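Local coordinates for protein cytochrome c552 (Thermochromatium tepidum, PDB 5ZE8) that carries five covalently bound c-type hemes of low potential and probably passes electrons along them in a thermophilic purple sulfur photosynthetic bacterium, at residues 283-288 and 302-307; 309-314 and 375-380; 104-109 and 124-129. One frame throughout, in Å; residues are numbered along the deposited sequence.

Contact 1: residues 283-288 and 302-307. With HEC (heme c), chain F.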
loop_
_atom_site.group_PDB
_atom_site.type_symbol
_atom_site.label_atom_id
_atom_site.label_comp_id
_atom_site.label_asym_id
_atom_site.label_seq_id
_atom_site.Cartn_x
_atom_site.Cartn_y
_atom_site.Cartn_z
ATOM N N ARG A 283 11.700 -0.238 9.342
ATOM C CA ARG A 283 12.592 0.611 8.546
ATOM C C ARG A 283 12.062 1.863 8.105
ATOM O O ARG A 283 12.786 2.719 7.634
ATOM C CB ARG A 283 13.164 -0.178 7.331
ATOM C CG ARG A 283 14.275 -1.132 7.720
ATOM C CD ARG A 283 15.649 -0.494 7.966
ATOM N NE ARG A 283 16.103 0.150 6.755
ATOM C CZ ARG A 283 16.787 -0.497 5.820
ATOM N NH1 ARG A 283 17.034 -1.785 5.968
ATOM N NH2 ARG A 283 17.092 0.111 4.679
ATOM N N SER A 284 10.764 2.091 8.244
ATOM C CA SER A 284 10.188 3.177 7.564
ATOM C C SER A 284 10.296 4.520 8.220
ATOM O O SER A 284 10.066 5.553 7.593
ATOM C CB SER A 284 8.719 2.850 7.295
ATOM O OG SER A 284 7.972 2.995 8.501
ATOM N N ILE A 285 10.760 4.529 9.480
ATOM C CA ILE A 285 10.955 5.725 10.276
ATOM C C ILE A 285 12.269 5.588 11.092
ATOM O O ILE A 285 12.708 4.463 11.334
ATOM C CB ILE A 285 9.772 6.058 11.234
ATOM C CG1 ILE A 285 9.692 5.179 12.498
ATOM C CG2 ILE A 285 8.507 6.095 10.445
ATOM C CD1 ILE A 285 9.542 3.716 12.257
ATOM N N VAL A 286 12.793 6.694 11.560
ATOM C CA VAL A 286 13.779 6.751 12.621
ATOM C C VAL A 286 13.117 7.305 13.887
ATOM O O VAL A 286 12.590 8.424 13.833
ATOM C CB VAL A 286 14.974 7.604 12.223
ATOM C CG1 VAL A 286 16.135 7.390 13.241
ATOM C CG2 VAL A 286 15.461 7.216 10.860
ATOM N N PHE A 287 13.147 6.534 14.943
ATOM C CA PHE A 287 12.491 6.872 16.186
ATOM C C PHE A 287 13.484 6.995 17.314
ATOM O O PHE A 287 14.278 6.092 17.501
ATOM C CB PHE A 287 11.478 5.775 16.450
ATOM C CG PHE A 287 10.595 6.027 17.664
ATOM C CD1 PHE A 287 9.583 6.918 17.615
ATOM C CD2 PHE A 287 10.830 5.317 18.818
ATOM C CE1 PHE A 287 8.752 7.082 18.757
ATOM C CE2 PHE A 287 10.023 5.472 19.929
ATOM C CZ PHE A 287 8.997 6.361 19.896
ATOM N N ASP A 288 13.458 8.082 18.038
ATOM C CA ASP A 288 14.378 8.238 19.198
ATOM C C ASP A 288 13.750 9.063 20.308
ATOM O O ASP A 288 12.895 9.885 20.071
ATOM C CB ASP A 288 15.682 8.878 18.730
ATOM C CG ASP A 288 16.862 8.592 19.653
ATOM O OD1 ASP A 288 16.872 7.576 20.423
ATOM O OD2 ASP A 288 17.779 9.428 19.516
ATOM N N VAL A 302 10.459 13.210 21.911
ATOM C CA VAL A 302 10.282 12.070 21.035
ATOM C C VAL A 302 10.509 12.642 19.626
ATOM O O VAL A 302 9.899 13.605 19.247
ATOM C CB VAL A 302 8.897 11.395 21.184
ATOM C CG1 VAL A 302 8.730 10.325 20.121
ATOM C CG2 VAL A 302 8.786 10.774 22.538
ATOM N N TRP A 303 11.476 12.074 18.905
ATOM C CA TRP A 303 11.779 12.456 17.519
ATOM C C TRP A 303 11.390 11.331 16.575
ATOM O O TRP A 303 11.799 10.139 16.786
ATOM C CB TRP A 303 13.280 12.774 17.395
ATOM C CG TRP A 303 13.788 13.740 18.468
ATOM C CD1 TRP A 303 14.217 13.421 19.754
ATOM C CD2 TRP A 303 13.896 15.156 18.358
ATOM N NE1 TRP A 303 14.584 14.570 20.441
ATOM C CE2 TRP A 303 14.398 15.647 19.612
ATOM C CE3 TRP A 303 13.615 16.071 17.333
ATOM C CZ2 TRP A 303 14.626 17.006 19.842
ATOM C CZ3 TRP A 303 13.844 17.433 17.582
ATOM C CH2 TRP A 303 14.344 17.874 18.832
ATOM N N ILE A 304 10.600 11.690 15.579
ATOM C CA ILE A 304 10.152 10.647 14.605
ATOM C C ILE A 304 10.448 11.218 13.205
ATOM O O ILE A 304 9.764 12.137 12.786
ATOM C CB ILE A 304 8.664 10.311 14.737
ATOM C CG1 ILE A 304 8.300 10.106 16.217
ATOM C CG2 ILE A 304 8.401 9.048 13.934
ATOM C CD1 ILE A 304 6.850 9.766 16.437
ATOM N N ARG A 305 11.423 10.634 12.510
ATOM C CA ARG A 305 11.703 11.036 11.121
ATOM C C ARG A 305 11.087 10.026 10.138
ATOM O O ARG A 305 11.350 8.809 10.210
ATOM C CB ARG A 305 13.194 11.065 10.878
ATOM C CG ARG A 305 13.579 11.235 9.397
ATOM C CD ARG A 305 15.119 11.445 9.219
ATOM N NE ARG A 305 15.483 11.501 7.808
ATOM C CZ ARG A 305 16.679 11.180 7.278
ATOM N NH1 ARG A 305 17.723 10.900 8.057
ATOM N NH2 ARG A 305 16.821 11.147 5.960
ATOM N N ASN A 306 10.237 10.547 9.252
ATOM C CA ASN A 306 9.694 9.769 8.133
ATOM C C ASN A 306 10.796 9.688 7.069
ATOM O O ASN A 306 11.208 10.701 6.508
ATOM C CB ASN A 306 8.494 10.499 7.584
ATOM C CG ASN A 306 7.862 9.812 6.416
ATOM O OD1 ASN A 306 8.204 8.687 6.127
ATOM N ND2 ASN A 306 6.984 10.519 5.696
ATOM N N LEU A 307 11.197 8.475 6.781
ATOM C CA LEU A 307 12.210 8.201 5.740
ATOM C C LEU A 307 11.602 8.160 4.337
ATOM O O LEU A 307 12.371 7.921 3.344
ATOM C CB LEU A 307 12.905 6.864 6.015
ATOM C CG LEU A 307 13.843 6.958 7.232
ATOM C CD1 LEU A 307 14.224 5.555 7.701
ATOM C CD2 LEU A 307 15.015 7.939 7.033
HETATM FE FE HEC F . 6.425 3.696 -0.549
HETATM C CHA HEC F . 5.113 2.157 2.111
HETATM C CHB HEC F . 3.563 3.176 -2.349
HETATM C CHC HEC F . 7.721 5.469 -3.191
HETATM C CHD HEC F . 9.469 3.792 1.021
HETATM N NA HEC F . 4.658 2.858 -0.216
HETATM C C1A HEC F . 4.275 2.305 1.025
HETATM C C2A HEC F . 2.932 1.806 0.938
HETATM C C3A HEC F . 2.538 2.088 -0.344
HETATM C C4A HEC F . 3.584 2.734 -1.050
HETATM C CMA HEC F . 1.171 1.820 -0.980
HETATM C CAA HEC F . 2.104 1.182 2.087
HETATM C CBA HEC F . 1.456 2.255 2.956
HETATM C CGA HEC F . 0.615 1.735 4.094
HETATM O O1A HEC F . -0.560 1.343 3.898
HETATM O O2A HEC F . 1.150 1.697 5.245
HETATM N NB HEC F . 5.802 4.227 -2.416
HETATM C C1B HEC F . 4.602 3.841 -2.950
HETATM C C2B HEC F . 4.483 4.352 -4.270
HETATM C C3B HEC F . 5.649 5.050 -4.576
HETATM C C4B HEC F . 6.457 4.951 -3.340
HETATM C CMB HEC F . 3.277 4.222 -5.210
HETATM C CAB HEC F . 6.041 5.882 -5.728
HETATM C CBB HEC F . 5.147 6.916 -6.047
HETATM N NC HEC F . 8.241 4.485 -0.995
HETATM C C1C HEC F . 8.527 5.197 -2.118
HETATM C C2C HEC F . 9.938 5.446 -2.112
HETATM C C3C HEC F . 10.483 4.954 -0.957
HETATM C C4C HEC F . 9.372 4.382 -0.223
HETATM C CMC HEC F . 10.710 6.097 -3.257
HETATM C CAC HEC F . 11.902 4.960 -0.407
HETATM C CBC HEC F . 12.557 6.207 -0.332
HETATM N ND HEC F . 7.090 3.163 1.196
HETATM C C1D HEC F . 8.395 3.187 1.677
HETATM C C2D HEC F . 8.507 2.517 2.991
HETATM C C3D HEC F . 7.288 2.073 3.348
HETATM C C4D HEC F . 6.454 2.495 2.183
HETATM C CMD HEC F . 9.758 2.417 3.781
HETATM C CAD HEC F . 6.847 1.316 4.564
HETATM C CBD HEC F . 5.804 2.075 5.350
HETATM C CGD HEC F . 4.388 1.522 5.312
HETATM O O1D HEC F . 4.160 0.379 4.925
HETATM O O2D HEC F . 3.524 2.289 5.710
#
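Phe287 and Ile304 face each other as a non-hydrogen-bonded antiparallel pair, and their side chains run side by side in the same direction. The phenyl group presents its rim to the isoleucine: CG1 of Ile304 lies near the ring plane, 3.7 Å from Phe287 CD1. Phe287 CE1 also meets Val302 CG1 at 3.5 Å, in an approach oblique to the ring. A first torsion that sets CG opposite the backbone N (chi1 -175°) brings the end of the ring nearer to both partners. With an alanine at Phe287, Val302 CG1 and Ile304 CG1 would probably lose their aromatic neighbour, leaving a gap against Leu323 of strand 320-328 and Ala429 of strand 426-434, which the ring also touches.

The other face of the sheet carries Val286, Arg305, Asp288 and Trp303. There, Val286 CG2 touches both branches of Leu307, 3.8 Å from CD1 and 3.9 Å from CD2. Leu307 CD2 in turn lies 3.6 Å above the centre of the Arg305 guanidinium plane, so one methyl serves an apolar contact and a flat cation. At the heme end, Ser284 lays CB against propionate carbon CBD of the heme, while its OG bonds back to Leu281 O.

Paired backbone bonds flank these groups. Arg305 N gives to Val286 O at 2.8 Å and Trp303 N to Asp288 O at 2.9 Å (N-H...O 174°), each answered by the reverse bond, as an antiparallel hairpin requires. The main chain thus fixes the register of strands 285-294 and 297-306. Chemically, the hairpin is two-sided: the Phe287 face supplies apolar packing to the adjoining sheet, whereas the Val286 face holds the exposed Asp288 and Arg305, Asp288 having a long, weak ion pair with Lys433.

Contact 2: residues 309-314 and 375-380. With HEC (heme c), chain F.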
loop_
_atom_site.group_PDB
_atom_site.type_symbol
_atom_site.label_atom_id
_atom_site.label_comp_id
_atom_site.label_asym_id
_atom_site.label_seq_id
_atom_site.Cartn_x
_atom_site.Cartn_y
_atom_site.Cartn_z
ATOM N N PRO A 309 9.147 9.428 0.872
ATOM C CA PRO A 309 8.862 10.599 0.095
ATOM C C PRO A 309 7.345 10.848 -0.045
ATOM O O PRO A 309 6.916 11.742 -0.726
ATOM C CB PRO A 309 9.452 10.212 -1.266
ATOM C CG PRO A 309 9.249 8.739 -1.376
ATOM C CD PRO A 309 9.491 8.257 0.031
ATOM N N HIS A 310 6.537 9.921 0.502
ATOM C CA HIS A 310 5.098 10.069 0.656
ATOM C C HIS A 310 4.846 10.222 2.151
ATOM O O HIS A 310 5.754 10.063 2.946
ATOM C CB HIS A 310 4.322 8.894 0.030
ATOM C CG HIS A 310 4.877 7.508 0.341
ATOM N ND1 HIS A 310 4.963 6.936 1.613
ATOM C CD2 HIS A 310 5.351 6.555 -0.511
ATOM C CE1 HIS A 310 5.468 5.715 1.502
ATOM N NE2 HIS A 310 5.704 5.458 0.215
ATOM N N ALA A 311 3.607 10.524 2.516
ATOM C CA ALA A 311 3.271 10.513 3.948
ATOM C C ALA A 311 3.516 9.159 4.622
ATOM O O ALA A 311 3.672 8.090 3.978
ATOM C CB ALA A 311 1.828 10.931 4.185
ATOM N N MET A 312 3.576 9.208 5.955
ATOM C CA MET A 312 3.665 8.016 6.724
ATOM C C MET A 312 2.558 8.059 7.760
ATOM O O MET A 312 2.657 8.871 8.670
ATOM C CB MET A 312 5.008 7.844 7.410
ATOM C CG MET A 312 5.111 6.719 8.412
ATOM S SD MET A 312 4.544 5.115 7.889
ATOM C CE MET A 312 4.953 4.042 9.300
ATOM N N PRO A 313 1.511 7.248 7.650
ATOM C CA PRO A 313 1.297 6.214 6.671
ATOM C C PRO A 313 0.547 6.693 5.446
ATOM O O PRO A 313 -0.547 7.319 5.531
ATOM C CB PRO A 313 0.458 5.188 7.456
ATOM C CG PRO A 313 -0.398 6.078 8.370
ATOM C CD PRO A 313 0.490 7.200 8.725
ATOM N N THR A 314 1.040 6.327 4.276
ATOM C CA THR A 314 0.350 6.645 3.036
ATOM C C THR A 314 -0.714 5.589 2.700
ATOM O O THR A 314 -0.802 4.540 3.324
ATOM C CB THR A 314 1.350 6.804 1.878
ATOM O OG1 THR A 314 0.753 7.565 0.816
ATOM C CG2 THR A 314 1.903 5.466 1.392
ATOM N N ASP A 375 -5.290 16.154 9.100
ATOM C CA ASP A 375 -4.276 15.170 8.718
ATOM C C ASP A 375 -3.098 15.366 9.560
ATOM O O ASP A 375 -2.298 16.336 9.376
ATOM C CB ASP A 375 -3.844 15.367 7.260
ATOM C CG ASP A 375 -2.925 14.308 6.745
ATOM O OD1 ASP A 375 -2.555 13.421 7.496
ATOM O OD2 ASP A 375 -2.496 14.399 5.556
ATOM N N THR A 376 -2.906 14.428 10.480
ATOM C CA THR A 376 -1.780 14.496 11.402
ATOM C C THR A 376 -0.710 13.470 11.089
ATOM O O THR A 376 0.233 13.263 11.866
ATOM C CB THR A 376 -2.228 14.258 12.830
ATOM O OG1 THR A 376 -2.859 13.025 12.980
ATOM C CG2 THR A 376 -3.235 15.329 13.257
ATOM N N ARG A 377 -0.866 12.804 9.913
ATOM C CA ARG A 377 0.161 11.845 9.509
ATOM C C ARG A 377 1.517 12.568 9.338
ATOM O O ARG A 377 1.590 13.779 9.184
ATOM C CB ARG A 377 -0.262 11.134 8.219
ATOM C CG ARG A 377 -1.603 10.367 8.298
ATOM C CD ARG A 377 -2.101 9.905 6.961
ATOM N NE ARG A 377 -2.152 10.987 6.022
ATOM C CZ ARG A 377 -1.881 10.949 4.705
ATOM N NH1 ARG A 377 -1.563 9.827 4.059
ATOM N NH2 ARG A 377 -1.922 12.051 4.016
ATOM N N LEU A 378 2.607 11.805 9.390
ATOM C CA LEU A 378 3.856 12.399 9.091
ATOM C C LEU A 378 3.879 12.737 7.625
ATOM O O LEU A 378 3.629 11.847 6.779
ATOM C CB LEU A 378 5.015 11.461 9.412
ATOM C CG LEU A 378 5.142 10.942 10.860
ATOM C CD1 LEU A 378 6.093 9.749 10.955
ATOM C CD2 LEU A 378 5.592 12.097 11.724
ATOM N N GLN A 379 4.316 13.950 7.314
ATOM C CA GLN A 379 4.384 14.423 5.973
ATOM C C GLN A 379 5.625 13.921 5.284
ATOM O O GLN A 379 6.530 13.410 5.939
ATOM C CB GLN A 379 4.248 15.947 5.937
ATOM C CG GLN A 379 2.849 16.394 6.425
ATOM C CD GLN A 379 1.617 15.805 5.624
ATOM O OE1 GLN A 379 0.627 15.272 6.212
ATOM N NE2 GLN A 379 1.698 15.844 4.308
ATOM N N PRO A 380 5.649 14.020 3.929
ATOM C CA PRO A 380 6.857 13.473 3.264
ATOM C C PRO A 380 8.123 14.019 3.883
ATOM O O PRO A 380 8.236 15.232 4.056
ATOM C CB PRO A 380 6.695 13.977 1.854
ATOM C CG PRO A 380 5.251 14.080 1.622
ATOM C CD PRO A 380 4.685 14.518 2.953
HETATM FE FE HEC F . 6.425 3.696 -0.549
HETATM C CHA HEC F . 5.113 2.157 2.111
HETATM C CHB HEC F . 3.563 3.176 -2.349
HETATM C CHC HEC F . 7.721 5.469 -3.191
HETATM C CHD HEC F . 9.469 3.792 1.021
HETATM N NA HEC F . 4.658 2.858 -0.216
HETATM C C1A HEC F . 4.275 2.305 1.025
HETATM C C2A HEC F . 2.932 1.806 0.938
HETATM C C3A HEC F . 2.538 2.088 -0.344
HETATM C C4A HEC F . 3.584 2.734 -1.050
HETATM C CMA HEC F . 1.171 1.820 -0.980
HETATM C CAA HEC F . 2.104 1.182 2.087
HETATM C CBA HEC F . 1.456 2.255 2.956
HETATM C CGA HEC F . 0.615 1.735 4.094
HETATM O O1A HEC F . -0.560 1.343 3.898
HETATM O O2A HEC F . 1.150 1.697 5.245
HETATM N NB HEC F . 5.802 4.227 -2.416
HETATM C C1B HEC F . 4.602 3.841 -2.950
HETATM C C2B HEC F . 4.483 4.352 -4.270
HETATM C C3B HEC F . 5.649 5.050 -4.576
HETATM C C4B HEC F . 6.457 4.951 -3.340
HETATM C CMB HEC F . 3.277 4.222 -5.210
HETATM C CAB HEC F . 6.041 5.882 -5.728
HETATM C CBB HEC F . 5.147 6.916 -6.047
HETATM N NC HEC F . 8.241 4.485 -0.995
HETATM C C1C HEC F . 8.527 5.197 -2.118
HETATM C C2C HEC F . 9.938 5.446 -2.112
HETATM C C3C HEC F . 10.483 4.954 -0.957
HETATM C C4C HEC F . 9.372 4.382 -0.223
HETATM C CMC HEC F . 10.710 6.097 -3.257
HETATM C CAC HEC F . 11.902 4.960 -0.407
HETATM C CBC HEC F . 12.557 6.207 -0.332
HETATM N ND HEC F . 7.090 3.163 1.196
HETATM C C1D HEC F . 8.395 3.187 1.677
HETATM C C2D HEC F . 8.507 2.517 2.991
HETATM C C3D HEC F . 7.288 2.073 3.348
HETATM C C4D HEC F . 6.454 2.495 2.183
HETATM C CMD HEC F . 9.758 2.417 3.781
HETATM C CAD HEC F . 6.847 1.316 4.564
HETATM C CBD HEC F . 5.804 2.075 5.350
HETATM C CGD HEC F . 4.388 1.522 5.312
HETATM O O1D HEC F . 4.160 0.379 4.925
HETATM O O2D HEC F . 3.524 2.289 5.710
#
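Leu378 O is approached by two neighbouring residues across the contact: Met312 N donates to it at 2.8 Å with an N-H...O angle of 164°, and Ala311 CA makes a C-H...O contact at 3.1 Å. Leu378 N returns a bond to Met312 O, completing a single antiparallel bridge, with the two side chains side by side.

The Arg377 chain bends at chi3 (-53°), so that Ala311 CB lies 3.5 Å above the guanidinium plane, toward its rim, and NH1 can donate to Pro313 O at 3.1 Å. The group is gripped again from its own segment: NE and NH2 hold the two carboxylate oxygens of Asp375 side-on, and Asp375 OD1 also takes Arg377 N in an Asx turn. A further salt bridge to Glu246 fixes NH1.

The clamped loop presents the heme ligand. His310 NE2 binds the iron opposite His260, while ND1 donates to Ala311 O at 2.9 Å, which sets the rotation of the imidazole; Thr314 CG2 covers one ring face. Pro309 CG rests on heme atom C2C at 3.4 Å.

Helix 243-250 borders the site with Thr243, Glu246 and Phe247. Leu378 packs on Ile304 of strand 297-306 and Phe352 of strand 351-357, so the two loops join the heme-bearing helical part to the beta sheets.

Contact 3: residues 104-109 and 124-129; sequences APNAAR and GVNCVA. With HEC (heme c), chain D.
Asn106 ND2 reaches Asn126 OD1 at 3.0 Å from an unusual direction: the C=O...N angle is only 101°, and the donor stands 42° out of the carbonyl plane, off the lone pairs. The acceptor's head-on approach is already taken, because Ala129 N comes in at 162° as the capping bond of helix 127-131. One oxygen therefore serves both helix start and neighbouring helix. The two amide planes are steeply turned against each other, and Asn126 ND2, which pairs with Glu123, is not bonded to Asn106 ND2. Asn126 folds its carboxamide back between its own N and carbonyl carbon, which turns OD1 to both donors.

Beside the amides, Pro105 CG packs on Ala129 CB at 3.5 Å, and Pro105 CD touches Val125 CG2 at 3.9 Å. A water bridges the two backbones, accepting from Asn106 N at 2.9 Å and donating to Gly124 O at 2.7 Å.

Cys127, the first cysteine of a CXXCH heme-binding motif, starts the capped helix and bonds covalently through SG to heme carbon CAB, the former vinyl position, as a thioether of 1.8 Å. The chemistry implies a clasp of neutral groups across the two segments, with the Asn126 amide also tied to the Glu123 carboxylate and the Asn106 amide to Ala120 O; it holds helix 105-109 against the capped start of the helix that carries the thioether.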
loop_
_atom_site.group_PDB
_atom_site.type_symbol
_atom_site.label_atom_id
_atom_site.label_comp_id
_atom_site.label_asym_id
_atom_site.label_seq_id
_atom_site.Cartn_x
_atom_site.Cartn_y
_atom_site.Cartn_z
ATOM N N ALA A 104 -8.663 -6.156 -9.054
ATOM C CA ALA A 104 -8.808 -7.357 -9.865
ATOM C C ALA A 104 -8.714 -6.948 -11.327
ATOM O O ALA A 104 -9.666 -7.103 -12.095
ATOM C CB ALA A 104 -10.056 -8.116 -9.519
ATOM N N PRO A 105 -7.547 -6.436 -11.739
ATOM C CA PRO A 105 -7.445 -5.818 -13.039
ATOM C C PRO A 105 -7.834 -6.655 -14.188
ATOM O O PRO A 105 -8.465 -6.150 -15.145
ATOM C CB PRO A 105 -5.973 -5.319 -13.094
ATOM C CG PRO A 105 -5.283 -6.115 -12.046
ATOM C CD PRO A 105 -6.296 -6.306 -10.970
ATOM N N ASN A 106 -7.506 -7.963 -14.202
ATOM C CA ASN A 106 -7.898 -8.735 -15.369
ATOM C C ASN A 106 -9.379 -9.034 -15.445
ATOM O O ASN A 106 -9.882 -9.188 -16.571
ATOM C CB ASN A 106 -7.115 -10.024 -15.390
ATOM C CG ASN A 106 -5.583 -9.787 -15.373
ATOM O OD1 ASN A 106 -5.023 -8.927 -16.113
ATOM N ND2 ASN A 106 -4.892 -10.660 -14.616
ATOM N N ALA A 107 -10.025 -9.030 -14.313
ATOM C CA ALA A 107 -11.521 -9.161 -14.281
ATOM C C ALA A 107 -12.125 -7.879 -14.847
ATOM O O ALA A 107 -12.982 -7.966 -15.682
ATOM C CB ALA A 107 -12.022 -9.442 -12.884
ATOM N N ALA A 108 -11.611 -6.708 -14.423
ATOM C CA ALA A 108 -12.151 -5.477 -14.962
ATOM C C ALA A 108 -11.864 -5.427 -16.474
ATOM O O ALA A 108 -12.712 -5.004 -17.249
ATOM C CB ALA A 108 -11.496 -4.368 -14.268
ATOM N N ARG A 109 -10.716 -5.946 -16.923
ATOM C CA ARG A 109 -10.391 -5.909 -18.368
ATOM C C ARG A 109 -11.360 -6.757 -19.199
ATOM O O ARG A 109 -11.643 -6.382 -20.360
ATOM C CB ARG A 109 -8.972 -6.391 -18.600
ATOM C CG ARG A 109 -8.486 -6.228 -20.019
ATOM C CD ARG A 109 -7.031 -6.417 -19.978
ATOM N NE ARG A 109 -6.413 -6.313 -21.286
ATOM C CZ ARG A 109 -5.119 -6.310 -21.455
ATOM N NH1 ARG A 109 -4.298 -6.416 -20.398
ATOM N NH2 ARG A 109 -4.668 -6.206 -22.741
ATOM N N GLY A 124 -5.590 -11.565 -8.830
ATOM C CA GLY A 124 -5.459 -10.161 -8.413
ATOM C C GLY A 124 -4.485 -9.383 -9.343
ATOM O O GLY A 124 -4.594 -9.494 -10.586
ATOM N N VAL A 125 -3.603 -8.626 -8.694
ATOM C CA VAL A 125 -2.622 -7.868 -9.466
ATOM C C VAL A 125 -1.455 -8.828 -9.753
ATOM O O VAL A 125 -0.516 -8.929 -8.973
ATOM C CB VAL A 125 -2.205 -6.624 -8.652
ATOM C CG1 VAL A 125 -1.214 -5.785 -9.448
ATOM C CG2 VAL A 125 -3.373 -5.713 -8.387
ATOM N N ASN A 126 -1.565 -9.489 -10.894
ATOM C CA ASN A 126 -0.691 -10.604 -11.224
ATOM C C ASN A 126 0.336 -10.246 -12.280
ATOM O O ASN A 126 0.422 -9.087 -12.679
ATOM C CB ASN A 126 -1.519 -11.816 -11.545
ATOM C CG ASN A 126 -2.161 -11.798 -12.876
ATOM O OD1 ASN A 126 -2.101 -10.802 -13.592
ATOM N ND2 ASN A 126 -2.794 -12.967 -13.262
ATOM N N CYS A 127 1.166 -11.233 -12.694
ATOM C CA CYS A 127 2.266 -10.916 -13.616
ATOM C C CYS A 127 1.795 -10.202 -14.819
ATOM O O CYS A 127 2.328 -9.146 -15.163
ATOM C CB CYS A 127 3.086 -12.159 -14.042
ATOM S SG CYS A 127 3.361 -13.431 -12.775
ATOM N N VAL A 128 0.798 -10.751 -15.507
ATOM C CA VAL A 128 0.368 -10.150 -16.745
ATOM C C VAL A 128 -0.436 -8.841 -16.543
ATOM O O VAL A 128 -0.422 -7.985 -17.448
ATOM C CB VAL A 128 -0.388 -11.139 -17.667
ATOM C CG1 VAL A 128 0.516 -12.303 -18.007
ATOM C CG2 VAL A 128 -1.653 -11.556 -17.009
ATOM N N ALA A 129 -1.071 -8.667 -15.383
ATOM C CA ALA A 129 -1.741 -7.384 -15.130
ATOM C C ALA A 129 -0.751 -6.275 -15.130
ATOM O O ALA A 129 -0.971 -5.283 -15.793
ATOM C CB ALA A 129 -2.529 -7.415 -13.842
HETATM FE FE HEC D . 7.462 -7.992 -12.767
HETATM C CHA HEC D . 10.484 -6.481 -13.599
HETATM C CHB HEC D . 8.563 -10.913 -14.047
HETATM C CHC HEC D . 4.715 -9.628 -11.358
HETATM C CHD HEC D . 6.095 -4.981 -12.086
HETATM N NA HEC D . 9.157 -8.578 -13.617
HETATM C C1A HEC D . 10.287 -7.840 -13.850
HETATM C C2A HEC D . 11.321 -8.696 -14.361
HETATM C C3A HEC D . 10.766 -9.964 -14.513
HETATM C C4A HEC D . 9.446 -9.860 -14.046
HETATM C CMA HEC D . 11.405 -11.260 -15.015
HETATM C CAA HEC D . 12.773 -8.234 -14.604
HETATM C CBA HEC D . 13.501 -8.472 -13.274
HETATM C CGA HEC D . 14.965 -8.087 -13.376
HETATM O O1A HEC D . 15.638 -8.408 -14.397
HETATM O O2A HEC D . 15.535 -7.609 -12.381
HETATM N NB HEC D . 6.750 -9.903 -12.717
HETATM C C1B HEC D . 7.353 -10.898 -13.347
HETATM C C2B HEC D . 6.582 -12.103 -13.099
HETATM C C3B HEC D . 5.534 -11.785 -12.309
HETATM C C4B HEC D . 5.617 -10.360 -12.104
HETATM C CMB HEC D . 6.980 -13.485 -13.567
HETATM C CAB HEC D . 4.529 -12.594 -11.614
HETATM C CBB HEC D . 4.989 -13.641 -10.804
HETATM N NC HEC D . 5.759 -7.416 -11.902
HETATM C C1C HEC D . 4.759 -8.199 -11.333
HETATM C C2C HEC D . 3.747 -7.392 -10.772
HETATM C C3C HEC D . 4.057 -6.064 -11.038
HETATM C C4C HEC D . 5.351 -6.098 -11.711
HETATM C CMC HEC D . 2.476 -7.952 -10.169
HETATM C CAC HEC D . 3.281 -4.843 -10.650
HETATM C CBC HEC D . 2.847 -4.662 -9.288
HETATM N ND HEC D . 8.135 -6.163 -12.823
HETATM C C1D HEC D . 7.407 -5.027 -12.523
HETATM C C2D HEC D . 8.227 -3.789 -12.672
HETATM C C3D HEC D . 9.439 -4.223 -13.089
HETATM C C4D HEC D . 9.404 -5.706 -13.184
HETATM C CMD HEC D . 7.752 -2.380 -12.554
HETATM C CAD HEC D . 10.617 -3.349 -13.402
HETATM C CBD HEC D . 11.403 -2.998 -12.133
HETATM C CGD HEC D . 12.315 -1.808 -12.394
HETATM O O1D HEC D . 12.186 -0.745 -11.773
HETATM O O2D HEC D . 13.256 -1.958 -13.154
HETATM O O HOH W 1 -6.963 -9.630 -11.928
#

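Contacts 1 and 2 adjoin, with centres about 12 Å apart, and both touch the heme of chain F; Asn306 of the hairpin probably donates through ND2 to Gln379 O, and Ser284 OG packs on Met312 CE. Contact 3 lies on the far side of the chain's centre, about 35 Å from contact 1 between centres, among other hemes, one of them bonded to Cys127. Contact 1 is partly exposed and rests on regular strand pairing with apolar packing. Contacts 2 and 3 are buried: contact 2 joins two loops and relies on an arginine clamped by carboxylates beside an iron ligand, while contact 3 joins two short helices through asparagine amides and a bridging water.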